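Local atomic coordinates of O-succinylhomoserine sulfhydrylase (Mycobacterium tuberculosis, PDB entry 3NDN), a protein that uses covalently bound pyridoxal 5'-phosphate and probably makes L-homocysteine from O-succinyl-L-homoserine and hydrogen sulfide for methionine biosynthesis. Residues Val83-Glu87 with Ala98-Thr102; Ala103-Ala108 with Leu236-Ile240; Thr327-Leu333 with Gly391-Val397. One frame throughout, in Å; residues are numbered along the deposited sequence.

Interaction 1: Val83-Glu87 with Ala98-Thr102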
loop_
_atom_site.group_PDB
_atom_site.type_symbol
_atom_site.label_atom_id
_atom_site.label_comp_id
_atom_site.label_asym_id
_atom_site.label_seq_id
_atom_site.Cartn_x
_atom_site.Cartn_y
_atom_site.Cartn_z
ATOM N N VAL A 83 8.349 -11.091 4.229
ATOM C CA VAL A 83 9.733 -10.825 4.594
ATOM C C VAL A 83 10.677 -12.000 4.224
ATOM O O VAL A 83 11.793 -11.773 3.754
ATOM C CB VAL A 83 9.864 -10.396 6.099
ATOM C CG1 VAL A 83 11.346 -10.201 6.494
ATOM C CG2 VAL A 83 9.103 -9.094 6.338
ATOM N N SER A 84 10.229 -13.247 4.425
ATOM C CA SER A 84 11.043 -14.423 4.054
ATOM C C SER A 84 11.376 -14.507 2.550
ATOM O O SER A 84 12.461 -14.978 2.185
ATOM C CB SER A 84 10.351 -15.736 4.493
ATOM O OG SER A 84 10.341 -15.852 5.906
ATOM N N VAL A 85 10.444 -14.075 1.687
ATOM C CA VAL A 85 10.665 -14.086 0.241
ATOM C C VAL A 85 11.764 -13.060 -0.130
ATOM O O VAL A 85 12.652 -13.384 -0.922
ATOM C CB VAL A 85 9.345 -13.804 -0.568
ATOM C CG1 VAL A 85 9.615 -13.699 -2.074
ATOM C CG2 VAL A 85 8.271 -14.893 -0.287
ATOM N N PHE A 86 11.738 -11.866 0.483
ATOM C CA PHE A 86 12.804 -10.851 0.247
ATOM C C PHE A 86 14.191 -11.391 0.691
ATOM O O PHE A 86 15.181 -11.256 -0.054
ATOM C CB PHE A 86 12.519 -9.509 0.985
ATOM C CG PHE A 86 13.718 -8.596 1.065
ATOM C CD1 PHE A 86 14.191 -7.949 -0.070
ATOM C CD2 PHE A 86 14.400 -8.410 2.286
ATOM C CE1 PHE A 86 15.315 -7.125 -0.007
ATOM C CE2 PHE A 86 15.520 -7.597 2.357
ATOM C CZ PHE A 86 15.991 -6.955 1.214
ATOM N N GLU A 87 14.240 -11.956 1.899
ATOM C CA GLU A 87 15.480 -12.513 2.503
ATOM C C GLU A 87 16.078 -13.606 1.602
ATOM O O GLU A 87 17.290 -13.613 1.337
ATOM C CB GLU A 87 15.220 -13.095 3.897
ATOM C CG GLU A 87 15.020 -12.072 5.037
ATOM C CD GLU A 87 14.475 -12.681 6.340
ATOM O OE1 GLU A 87 13.927 -13.817 6.300
ATOM O OE2 GLU A 87 14.579 -12.019 7.423
ATOM N N ALA A 98 23.053 -17.748 4.739
ATOM C CA ALA A 98 21.819 -17.305 5.423
ATOM C C ALA A 98 21.656 -15.770 5.424
ATOM O O ALA A 98 22.618 -15.045 5.106
ATOM C CB ALA A 98 21.746 -17.879 6.852
ATOM N N ALA A 99 20.444 -15.292 5.748
ATOM C CA ALA A 99 20.068 -13.856 5.685
ATOM C C ALA A 99 19.013 -13.432 6.728
ATOM O O ALA A 99 18.163 -14.245 7.139
ATOM C CB ALA A 99 19.556 -13.510 4.286
ATOM N N PHE A 100 19.063 -12.161 7.135
ATOM C CA PHE A 100 18.082 -11.550 8.049
ATOM C C PHE A 100 17.804 -10.099 7.630
ATOM O O PHE A 100 18.746 -9.314 7.481
ATOM C CB PHE A 100 18.590 -11.574 9.510
ATOM C CG PHE A 100 17.481 -11.783 10.534
ATOM C CD1 PHE A 100 17.447 -12.929 11.320
ATOM C CD2 PHE A 100 16.453 -10.849 10.667
ATOM C CE1 PHE A 100 16.412 -13.150 12.249
ATOM C CE2 PHE A 100 15.411 -11.053 11.597
ATOM C CZ PHE A 100 15.394 -12.206 12.387
ATOM N N ALA A 101 16.528 -9.752 7.418
ATOM C CA ALA A 101 16.119 -8.410 6.973
ATOM C C ALA A 101 16.013 -7.426 8.148
ATOM O O ALA A 101 15.655 -7.837 9.254
ATOM C CB ALA A 101 14.751 -8.483 6.226
ATOM N N THR A 102 16.280 -6.137 7.888
ATOM C CA THR A 102 16.236 -5.063 8.929
ATOM C C THR A 102 15.452 -3.807 8.463
ATOM O O THR A 102 15.095 -3.708 7.286
ATOM C CB THR A 102 17.653 -4.617 9.335
ATOM O OG1 THR A 102 18.263 -3.919 8.245
ATOM C CG2 THR A 102 18.566 -5.797 9.753
#
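Glu87 of the helix and Ala101 of the strand make the polar link of this contact. The backbone N of Ala101 donates to OE2 of Glu87 over 3.0 Å, with a nearly straight N-H...O angle of 165°. OE2 accepts the N-H with its anti lone pair, the one turned away from OE1. The Glu87 chain reaches the strand because it stays extended beyond CG (chi2 168°). Glu87 OE2 also lies 3.6 Å from Phe100 CA and meets the Phe100 ring obliquely.

The apolar part gathers round the methyl of Ala101, which points at the helix. With CG1 anti to the backbone N (chi1 177°), this branch of Val83 meets Ala101 CB at 3.8 Å. Phe86 presents its ring edge: CD2 lies 4.0 Å from Ala101 CB, close to the ring plane. The aliphatic part of Glu87 adds a third side, with its CG 3.8 Å from Ala101 CB. Ala99 also points to the helix, and its CB packs on the carbonyl O of Glu87 at 3.7 Å. The methyls of Ala99 and Ala101 thus face the helix, while Phe100 turns away toward Ile247 and Met255 of helix 244-258.

Within the helix, Glu87 N bonds to Val83 O, so the two residues sit one turn apart on the side facing the strand. Beyond the contact, Phe86 also packs on Leu270 of helix 264-273. The short helix and strand axes approach to 8.1 Å. Strand 98-102 is outermost in the seven-stranded sheet of this chain, next to the antiparallel strand 238-242. This strand order, 1-7-6-5-4-2-3, is that of the large domain of fold-type I pyridoxal phosphate enzymes.

Interaction 2: Ala103-Ala108 with Leu236-Ile240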
loop_
_atom_site.group_PDB
_atom_site.type_symbol
_atom_site.label_atom_id
_atom_site.label_comp_id
_atom_site.label_asym_id
_atom_site.label_seq_id
_atom_site.Cartn_x
_atom_site.Cartn_y
_atom_site.Cartn_z
ATOM N N ALA A 103 15.211 -2.845 9.371
ATOM C CA ALA A 103 14.411 -1.630 9.069
ATOM C C ALA A 103 15.159 -0.618 8.164
ATOM O O ALA A 103 14.528 0.219 7.512
ATOM C CB ALA A 103 13.964 -0.921 10.387
ATOM N N SER A 104 16.478 -0.702 8.136
ATOM C CA SER A 104 17.317 0.257 7.381
ATOM C C SER A 104 18.713 -0.314 7.191
ATOM O O SER A 104 19.054 -1.324 7.807
ATOM C CB SER A 104 17.391 1.609 8.120
ATOM O OG SER A 104 18.181 1.509 9.307
ATOM N N GLY A 105 19.530 0.315 6.338
ATOM C CA GLY A 105 20.936 -0.070 6.213
ATOM C C GLY A 105 21.739 0.138 7.502
ATOM O O GLY A 105 22.532 -0.717 7.872
ATOM N N MET A 106 21.519 1.255 8.199
ATOM C CA MET A 106 22.217 1.507 9.474
ATOM C C MET A 106 21.844 0.489 10.569
ATOM O O MET A 106 22.696 0.106 11.393
ATOM C CB MET A 106 22.000 2.944 9.962
ATOM C CG MET A 106 22.825 4.014 9.217
ATOM S SD MET A 106 24.550 3.590 8.846
ATOM C CE MET A 106 25.271 3.444 10.484
ATOM N N ALA A 107 20.594 0.038 10.557
ATOM C CA ALA A 107 20.159 -1.063 11.425
ATOM C C ALA A 107 20.947 -2.348 11.144
ATOM O O ALA A 107 21.328 -3.041 12.092
ATOM C CB ALA A 107 18.673 -1.299 11.304
ATOM N N ALA A 108 21.214 -2.651 9.859
ATOM C CA ALA A 108 22.074 -3.792 9.502
ATOM C C ALA A 108 23.516 -3.621 10.014
ATOM O O ALA A 108 24.077 -4.556 10.566
ATOM C CB ALA A 108 22.066 -4.064 7.972
ATOM N N LEU A 236 12.749 2.619 2.949
ATOM C CA LEU A 236 13.982 2.148 3.606
ATOM C C LEU A 236 13.957 0.653 3.948
ATOM O O LEU A 236 12.886 0.061 4.204
ATOM C CB LEU A 236 14.277 2.969 4.875
ATOM C CG LEU A 236 14.696 4.433 4.692
ATOM C CD1 LEU A 236 13.493 5.317 4.858
ATOM C CD2 LEU A 236 15.737 4.801 5.729
ATOM N N GLY A 237 15.147 0.057 4.005
ATOM C CA GLY A 237 15.307 -1.318 4.460
ATOM C C GLY A 237 16.778 -1.694 4.439
ATOM O O GLY A 237 17.622 -0.924 3.951
ATOM N N GLY A 238 17.090 -2.871 4.953
ATOM C CA GLY A 238 18.472 -3.404 4.875
ATOM C C GLY A 238 18.526 -4.897 5.096
ATOM O O GLY A 238 17.483 -5.539 5.258
ATOM N N ALA A 239 19.739 -5.459 5.118
ATOM C CA ALA A 239 19.896 -6.884 5.368
ATOM C C ALA A 239 21.287 -7.244 5.876
ATOM O O ALA A 239 22.272 -6.571 5.548
ATOM C CB ALA A 239 19.585 -7.702 4.094
ATOM N N ILE A 240 21.343 -8.333 6.642
ATOM C CA ILE A 240 22.615 -8.935 7.098
ATOM C C ILE A 240 22.765 -10.347 6.507
ATOM O O ILE A 240 21.897 -11.202 6.711
ATOM C CB ILE A 240 22.677 -9.021 8.636
ATOM C CG1 ILE A 240 22.383 -7.652 9.279
ATOM C CG2 ILE A 240 24.052 -9.572 9.104
ATOM C CD1 ILE A 240 21.917 -7.720 10.744
#
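The peptide groups of Ala103-Gly105 lie against those of Leu236-Gly238, and these are the flat groups of the contact. The carbonyl O of Ala103 sits over one face of the Leu236-Gly237 peptide, 3.6 Å from Leu236 C. Gly237 CA lies 3.5 Å from Ala103 O and makes a CA-H...O contact with it. One step on, the carbonyl O of Gly237 lies under a face of the Ser104-Gly105 peptide, 3.5 Å from Ser104 C. On that same face Gly238 CA lies 3.6 Å from Ser104 O. Gly238 has no side chain on the side turned to Ser104 O and Gly105 N, and the backbones meet directly there. Gly105 N is near Gly237 O, but at a poor angle, and no hydrogen bond joins the two segments.

Ser104 is the N-cap of helix 105-114. Ser104 OG accepts from Ala107 N over 3.1 Å and is also bonded to the backbone O of Gly259 of the second subunit. The first turn of this helix is a phosphate-binding site of the fold-type I large domain. Gly105 N and Met106 N both bond to phosphate oxygens of the pyridoxal phosphate-lysine at position 227.

Further along the strand, Ala108 CB packs on the carbonyl O of Ala239 at 3.5 Å; its apolar partner is Ile240 CG1. Ile240 directs its CG1 branch anti to its own carbonyl carbon (chi1 -53°), which brings CG1 to 3.8 Å from Ala108 CB. CD1 of Ile240 lies beside the carbonyl O of Ala108, which accepts from Ser112 OG.

Interaction 3: Thr327-Leu333 with Gly391-Val397; sequences TVVTFAL and GVVRISV
Gly391 takes the first rung of an antiparallel strand pair, with its carbonyl O accepting from Leu333 N over 3.1 Å. Strands 328-333 and 392-396 are neighbours in the mixed sheet of the C-terminal (small) domain of this fold-type I enzyme.

Val392 shares a sheet face with Thr330 and Ala332. The side chains of Val392 and Thr330 meet at an angle, with Val392 CG1 3.8 Å from Thr330 CG2, and Trp303 of strand 301-305 packs on Val392. Val393 forms a hydrogen-bonded pair with Phe331: each backbone N donates to the other's O. On the opposite face Val393 CB lies over the Phe331 ring, 4.1 Å from its centroid and 28° off the normal. This CH-pi contact goes with a Phe331 CG set between the backbone N and the carbonyl carbon (chi1 70°); the two side chains point the same way, side by side.

Arg394 lies on the sheet face of Val328 and Thr330. Arg394 CG touches Val328 CG1 at 3.6 Å. The chain then bends at chi3 (68°), and NH1 bonds to Asn177 OD1. Thr330 OG1 is bonded to the backbone O of Pro178 and to Gln180.

Ile395 forms the second hydrogen-bonded pair, with Val329. Ile395 CD1 meets CE2 of Phe331 obliquely at 3.9 Å, on the sheet face shared with Val393. Ser396 lies opposite Val328, in a non-hydrogen-bonded pair. Val397 N donates to Thr327 O over 2.8 Å, nearly along the C=O axis, beyond the ends of both strands. There a water bridges Ser396 OG (2.8 Å) and Thr327 OG1 (2.6 Å), which also bonds to His228 NE2.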
loop_
_atom_site.group_PDB
_atom_site.type_symbol
_atom_site.label_atom_id
_atom_site.label_comp_id
_atom_site.label_asym_id
_atom_site.label_seq_id
_atom_site.Cartn_x
_atom_site.Cartn_y
_atom_site.Cartn_z
ATOM N N THR A 327 28.019 3.475 -10.166
ATOM C CA THR A 327 27.059 4.463 -10.705
ATOM C C THR A 327 27.244 5.910 -10.194
ATOM O O THR A 327 26.375 6.761 -10.426
ATOM C CB THR A 327 25.584 4.038 -10.408
ATOM O OG1 THR A 327 25.359 4.082 -8.996
ATOM C CG2 THR A 327 25.286 2.629 -10.933
ATOM N N VAL A 328 28.360 6.175 -9.499
ATOM C CA VAL A 328 28.665 7.501 -8.921
ATOM C C VAL A 328 30.006 8.048 -9.473
ATOM O O VAL A 328 31.004 7.317 -9.535
ATOM C CB VAL A 328 28.734 7.425 -7.382
ATOM C CG1 VAL A 328 28.891 8.813 -6.766
ATOM C CG2 VAL A 328 27.484 6.744 -6.808
ATOM N N VAL A 329 30.010 9.320 -9.872
ATOM C CA VAL A 329 31.215 10.007 -10.397
ATOM C C VAL A 329 31.563 11.255 -9.559
ATOM O O VAL A 329 30.723 12.141 -9.390
ATOM C CB VAL A 329 31.019 10.443 -11.862
ATOM C CG1 VAL A 329 32.330 11.020 -12.453
ATOM C CG2 VAL A 329 30.489 9.275 -12.714
ATOM N N THR A 330 32.804 11.335 -9.078
ATOM C CA THR A 330 33.288 12.481 -8.287
ATOM C C THR A 330 34.314 13.278 -9.126
ATOM O O THR A 330 35.143 12.677 -9.814
ATOM C CB THR A 330 33.907 11.984 -6.947
ATOM O OG1 THR A 330 32.919 11.243 -6.208
ATOM C CG2 THR A 330 34.391 13.152 -6.073
ATOM N N PHE A 331 34.238 14.611 -9.084
ATOM C CA PHE A 331 35.222 15.480 -9.775
ATOM C C PHE A 331 35.510 16.815 -9.065
ATOM O O PHE A 331 34.757 17.239 -8.188
ATOM C CB PHE A 331 34.814 15.732 -11.234
ATOM C CG PHE A 331 33.592 16.619 -11.398
ATOM C CD1 PHE A 331 33.739 17.961 -11.748
ATOM C CD2 PHE A 331 32.306 16.105 -11.230
ATOM C CE1 PHE A 331 32.626 18.790 -11.916
ATOM C CE2 PHE A 331 31.179 16.924 -11.404
ATOM C CZ PHE A 331 31.342 18.272 -11.740
ATOM N N ALA A 332 36.596 17.480 -9.476
ATOM C CA ALA A 332 36.969 18.785 -8.934
ATOM C C ALA A 332 37.132 19.830 -10.039
ATOM O O ALA A 332 37.717 19.546 -11.097
ATOM C CB ALA A 332 38.261 18.683 -8.104
ATOM N N LEU A 333 36.595 21.024 -9.786
ATOM C CA LEU A 333 36.690 22.149 -10.709
ATOM C C LEU A 333 38.102 22.733 -10.715
ATOM O O LEU A 333 38.765 22.768 -9.675
ATOM C CB LEU A 333 35.672 23.239 -10.342
ATOM C CG LEU A 333 34.189 22.909 -10.526
ATOM C CD1 LEU A 333 33.307 23.880 -9.766
ATOM C CD2 LEU A 333 33.781 22.859 -11.996
ATOM N N GLY A 391 35.962 22.758 -4.030
ATOM C CA GLY A 391 35.688 22.625 -5.474
ATOM C C GLY A 391 35.200 21.257 -5.937
ATOM O O GLY A 391 35.029 21.018 -7.137
ATOM N N VAL A 392 34.930 20.365 -4.987
ATOM C CA VAL A 392 34.543 18.984 -5.312
ATOM C C VAL A 392 33.015 18.812 -5.437
ATOM O O VAL A 392 32.257 19.305 -4.591
ATOM C CB VAL A 392 35.131 17.988 -4.279
ATOM C CG1 VAL A 392 34.612 16.589 -4.512
ATOM C CG2 VAL A 392 36.663 18.003 -4.333
ATOM N N VAL A 393 32.594 18.130 -6.508
ATOM C CA VAL A 393 31.175 17.836 -6.842
ATOM C C VAL A 393 30.979 16.314 -7.056
ATOM O O VAL A 393 31.863 15.651 -7.611
ATOM C CB VAL A 393 30.725 18.645 -8.110
ATOM C CG1 VAL A 393 29.296 18.310 -8.528
ATOM C CG2 VAL A 393 30.848 20.154 -7.859
ATOM N N ARG A 394 29.851 15.763 -6.582
ATOM C CA ARG A 394 29.513 14.326 -6.745
ATOM C C ARG A 394 28.191 14.113 -7.517
ATOM O O ARG A 394 27.159 14.677 -7.134
ATOM C CB ARG A 394 29.383 13.648 -5.374
ATOM C CG ARG A 394 29.409 12.114 -5.438
ATOM C CD ARG A 394 28.964 11.459 -4.127
ATOM N NE ARG A 394 27.539 11.663 -3.839
ATOM C CZ ARG A 394 26.945 11.300 -2.701
ATOM N NH1 ARG A 394 27.649 10.726 -1.723
ATOM N NH2 ARG A 394 25.645 11.526 -2.526
ATOM N N ILE A 395 28.218 13.295 -8.579
ATOM C CA ILE A 395 27.002 13.016 -9.377
ATOM C C ILE A 395 26.579 11.529 -9.296
ATOM O O ILE A 395 27.391 10.618 -9.535
ATOM C CB ILE A 395 27.147 13.441 -10.870
ATOM C CG1 ILE A 395 27.351 14.960 -10.985
ATOM C CG2 ILE A 395 25.902 13.019 -11.696
ATOM C CD1 ILE A 395 27.688 15.441 -12.405
ATOM N N SER A 396 25.318 11.309 -8.942
ATOM C CA SER A 396 24.715 9.964 -8.885
ATOM C C SER A 396 23.938 9.704 -10.175
ATOM O O SER A 396 22.974 10.407 -10.476
ATOM C CB SER A 396 23.827 9.854 -7.645
ATOM O OG SER A 396 23.206 8.580 -7.515
ATOM N N VAL A 397 24.362 8.695 -10.939
ATOM C CA VAL A 397 23.813 8.417 -12.293
ATOM C C VAL A 397 22.632 7.435 -12.319
ATOM O O VAL A 397 22.744 6.295 -11.841
ATOM C CB VAL A 397 24.934 7.957 -13.265
ATOM C CG1 VAL A 397 24.388 7.635 -14.684
ATOM C CG2 VAL A 397 26.021 9.047 -13.364
HETATM O O HOH W 1 23.830 5.811 -7.753
#

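In the fold
From the N terminus, interaction 1 comes first. It closes a short ten-residue connection, mostly the rest of helix 81-94, between that helix and strand 98-102. The chain then passes straight into helix 105-114, where interaction 2 opens. That contact spans 127 residues, which include the parallel strands of the large sheet, and closes at strand 238-242. Strands 98-102 and 238-242 are neighbours, so interactions 1 and 2 touch through backbone pairing. Interaction 3 opens later and closes a 57-residue loop in the C-terminal sheet. Its centre is about 26 Å from that of interaction 2 and 33 Å from that of interaction 1. The three follow in series; none nests or crosses.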